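Local coordinates for adhesin LabA (Helicobacter pylori, PDB 6GMM), which probably helps the bacterium attach to the gastric mucosa as a lectin-like adhesin that recognises LacdiNAc glycans, at residues 276-281 and 383-388. Residues are numbered along the deposited sequence; the frame is centred on the assembly and turned at random.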
loop_
_atom_site.group_PDB
_atom_site.type_symbol
_atom_site.label_atom_id
_atom_site.label_comp_id
_atom_site.label_asym_id
_atom_site.label_seq_id
_atom_site.Cartn_x
_atom_site.Cartn_y
_atom_site.Cartn_z
ATOM N N LYS A 276 -11.166 -19.988 33.212
ATOM C CA LYS A 276 -10.114 -21.005 33.321
ATOM C C LYS A 276 -8.726 -20.382 33.241
ATOM O O LYS A 276 -8.563 -19.271 32.713
ATOM C CB LYS A 276 -10.279 -22.063 32.214
ATOM N N THR A 277 -7.720 -21.098 33.775
ATOM C CA THR A 277 -6.324 -20.662 33.739
ATOM C C THR A 277 -5.800 -20.845 32.313
ATOM O O THR A 277 -6.080 -21.869 31.684
ATOM C CB THR A 277 -5.497 -21.469 34.772
ATOM O OG1 THR A 277 -6.037 -21.252 36.074
ATOM C CG2 THR A 277 -4.020 -21.095 34.783
ATOM N N PHE A 278 -5.055 -19.859 31.805
ATOM C CA PHE A 278 -4.446 -19.955 30.468
ATOM C C PHE A 278 -2.961 -20.225 30.648
ATOM O O PHE A 278 -2.262 -19.471 31.339
ATOM C CB PHE A 278 -4.696 -18.683 29.608
ATOM C CG PHE A 278 -4.019 -18.636 28.249
ATOM C CD1 PHE A 278 -4.615 -19.219 27.133
ATOM C CD2 PHE A 278 -2.805 -17.975 28.079
ATOM C CE1 PHE A 278 -3.990 -19.174 25.879
ATOM C CE2 PHE A 278 -2.167 -17.959 26.839
ATOM C CZ PHE A 278 -2.778 -18.530 25.732
ATOM N N ASN A 279 -2.492 -21.330 30.070
ATOM C CA ASN A 279 -1.091 -21.713 30.118
ATOM C C ASN A 279 -0.409 -21.197 28.835
ATOM O O ASN A 279 -0.648 -21.724 27.744
ATOM C CB ASN A 279 -0.939 -23.227 30.285
ATOM C CG ASN A 279 0.495 -23.699 30.391
ATOM O OD1 ASN A 279 1.464 -22.976 30.099
ATOM N ND2 ASN A 279 0.651 -24.950 30.757
ATOM N N PRO A 280 0.445 -20.157 28.951
ATOM C CA PRO A 280 1.094 -19.604 27.747
ATOM C C PRO A 280 2.094 -20.537 27.071
ATOM O O PRO A 280 2.461 -20.317 25.935
ATOM C CB PRO A 280 1.769 -18.327 28.255
ATOM C CG PRO A 280 1.908 -18.506 29.682
ATOM C CD PRO A 280 0.841 -19.427 30.169
ATOM N N TYR A 281 2.560 -21.558 27.777
ATOM C CA TYR A 281 3.518 -22.487 27.194
ATOM C C TYR A 281 2.825 -23.530 26.330
ATOM O O TYR A 281 3.468 -24.113 25.457
ATOM C CB TYR A 281 4.283 -23.212 28.298
ATOM C CG TYR A 281 5.077 -22.320 29.224
ATOM C CD1 TYR A 281 6.403 -21.996 28.945
ATOM C CD2 TYR A 281 4.543 -21.891 30.436
ATOM C CE1 TYR A 281 7.160 -21.217 29.825
ATOM C CE2 TYR A 281 5.301 -21.146 31.339
ATOM C CZ TYR A 281 6.606 -20.799 31.026
ATOM O OH TYR A 281 7.340 -20.060 31.928
ATOM N N TYR A 383 3.481 -12.334 18.752
ATOM C CA TYR A 383 4.877 -12.770 18.716
ATOM C C TYR A 383 5.346 -13.277 20.079
ATOM O O TYR A 383 6.069 -14.276 20.154
ATOM C CB TYR A 383 5.811 -11.672 18.171
ATOM C CG TYR A 383 7.264 -12.105 18.122
ATOM C CD1 TYR A 383 7.753 -12.857 17.056
ATOM C CD2 TYR A 383 8.137 -11.799 19.161
ATOM C CE1 TYR A 383 9.087 -13.264 17.009
ATOM C CE2 TYR A 383 9.476 -12.195 19.122
ATOM C CZ TYR A 383 9.947 -12.927 18.042
ATOM O OH TYR A 383 11.263 -13.324 18.008
ATOM N N THR A 384 4.926 -12.597 21.157
ATOM C CA THR A 384 5.282 -12.982 22.537
ATOM C C THR A 384 4.668 -14.347 22.866
ATOM O O THR A 384 5.410 -15.229 23.294
ATOM C CB THR A 384 4.966 -11.856 23.546
ATOM O OG1 THR A 384 5.546 -10.629 23.086
ATOM C CG2 THR A 384 5.526 -12.134 24.927
ATOM N N LEU A 385 3.353 -14.543 22.622
ATOM C CA LEU A 385 2.672 -15.835 22.825
ATOM C C LEU A 385 3.328 -16.934 21.991
ATOM O O LEU A 385 3.506 -18.027 22.486
ATOM C CB LEU A 385 1.192 -15.755 22.421
ATOM C CG LEU A 385 0.227 -15.150 23.407
ATOM C CD1 LEU A 385 -1.097 -14.931 22.747
ATOM C CD2 LEU A 385 0.041 -16.070 24.635
ATOM N N ALA A 386 3.675 -16.650 20.718
ATOM C CA ALA A 386 4.321 -17.626 19.838
ATOM C C ALA A 386 5.694 -18.060 20.354
ATOM O O ALA A 386 6.097 -19.201 20.119
ATOM C CB ALA A 386 4.469 -17.052 18.461
ATOM N N ASN A 387 6.397 -17.156 21.065
ATOM C CA ASN A 387 7.745 -17.432 21.571
ATOM C C ASN A 387 7.873 -17.214 23.062
ATOM O O ASN A 387 8.951 -16.831 23.511
ATOM C CB ASN A 387 8.762 -16.545 20.833
ATOM C CG ASN A 387 8.754 -16.732 19.350
ATOM O OD1 ASN A 387 9.448 -17.601 18.806
ATOM N ND2 ASN A 387 7.963 -15.918 18.672
ATOM N N PHE A 388 6.815 -17.548 23.847
ATOM C CA PHE A 388 6.712 -17.298 25.290
ATOM C C PHE A 388 7.912 -17.756 26.103
ATOM O O PHE A 388 8.480 -16.945 26.841
ATOM C CB PHE A 388 5.417 -17.853 25.880
ATOM C CG PHE A 388 5.150 -17.257 27.240
ATOM C CD1 PHE A 388 4.645 -15.968 27.365
ATOM C CD2 PHE A 388 5.484 -17.949 28.400
ATOM C CE1 PHE A 388 4.463 -15.389 28.637
ATOM C CE2 PHE A 388 5.306 -17.367 29.661
ATOM C CZ PHE A 388 4.776 -16.101 29.772
HETATM O O HOH W 1 4.094 -20.462 23.655
#
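Pro280 and Phe388 lie at the centre of a buried aromatic-proline contact, where the loop leading into helix 287-311 packs against the junction of helices 369-386 and 388-408. Pro280 CB stands 3.6 Å from the centroid of the Phe388 ring, only 8° off its normal, in a CH-pi contact, while Pro280 CG touches CE2 on the same ring. A proline suits this place because its rigid pyrrolidine presents a compact apolar surface to a flat ring. Phe388 lays one face on the proline and turns its edge to Tyr281, an orientation set by a first torsion of -164° that carries the ring away from the backbone N. These two aromatics form a T-shaped pair, centroids 5.2 Å apart and planes at 88°, the phenylalanine edge directed at the tyrosine face. Tyr281 combines this apolar face with a hydroxyl that hydrogen-bonds to the carbonyl oxygen of Gly430. Asn279 helps shape the loop, its OD1 accepting from Tyr281 N at 2.9 Å in an Asx turn. Beside the proline, Leu385 CD2 meets the edge of the Phe278 ring, 3.6 Å from CE2, a branched methyl and a flat ring filling this buried apolar place; Ile35 of helix 32-50 touches both. No direct hydrogen bond joins the segments; instead one water donates to Pro280 O and to Leu385 O, 2.8 Å from each. Asn387 breaks the helical path, and Phe388 starts the next helix. The arrangement is that of a helix-helix junction in a largely helical adhesin, packed against a loop by a CH-pi contact and a T-shaped aromatic pair.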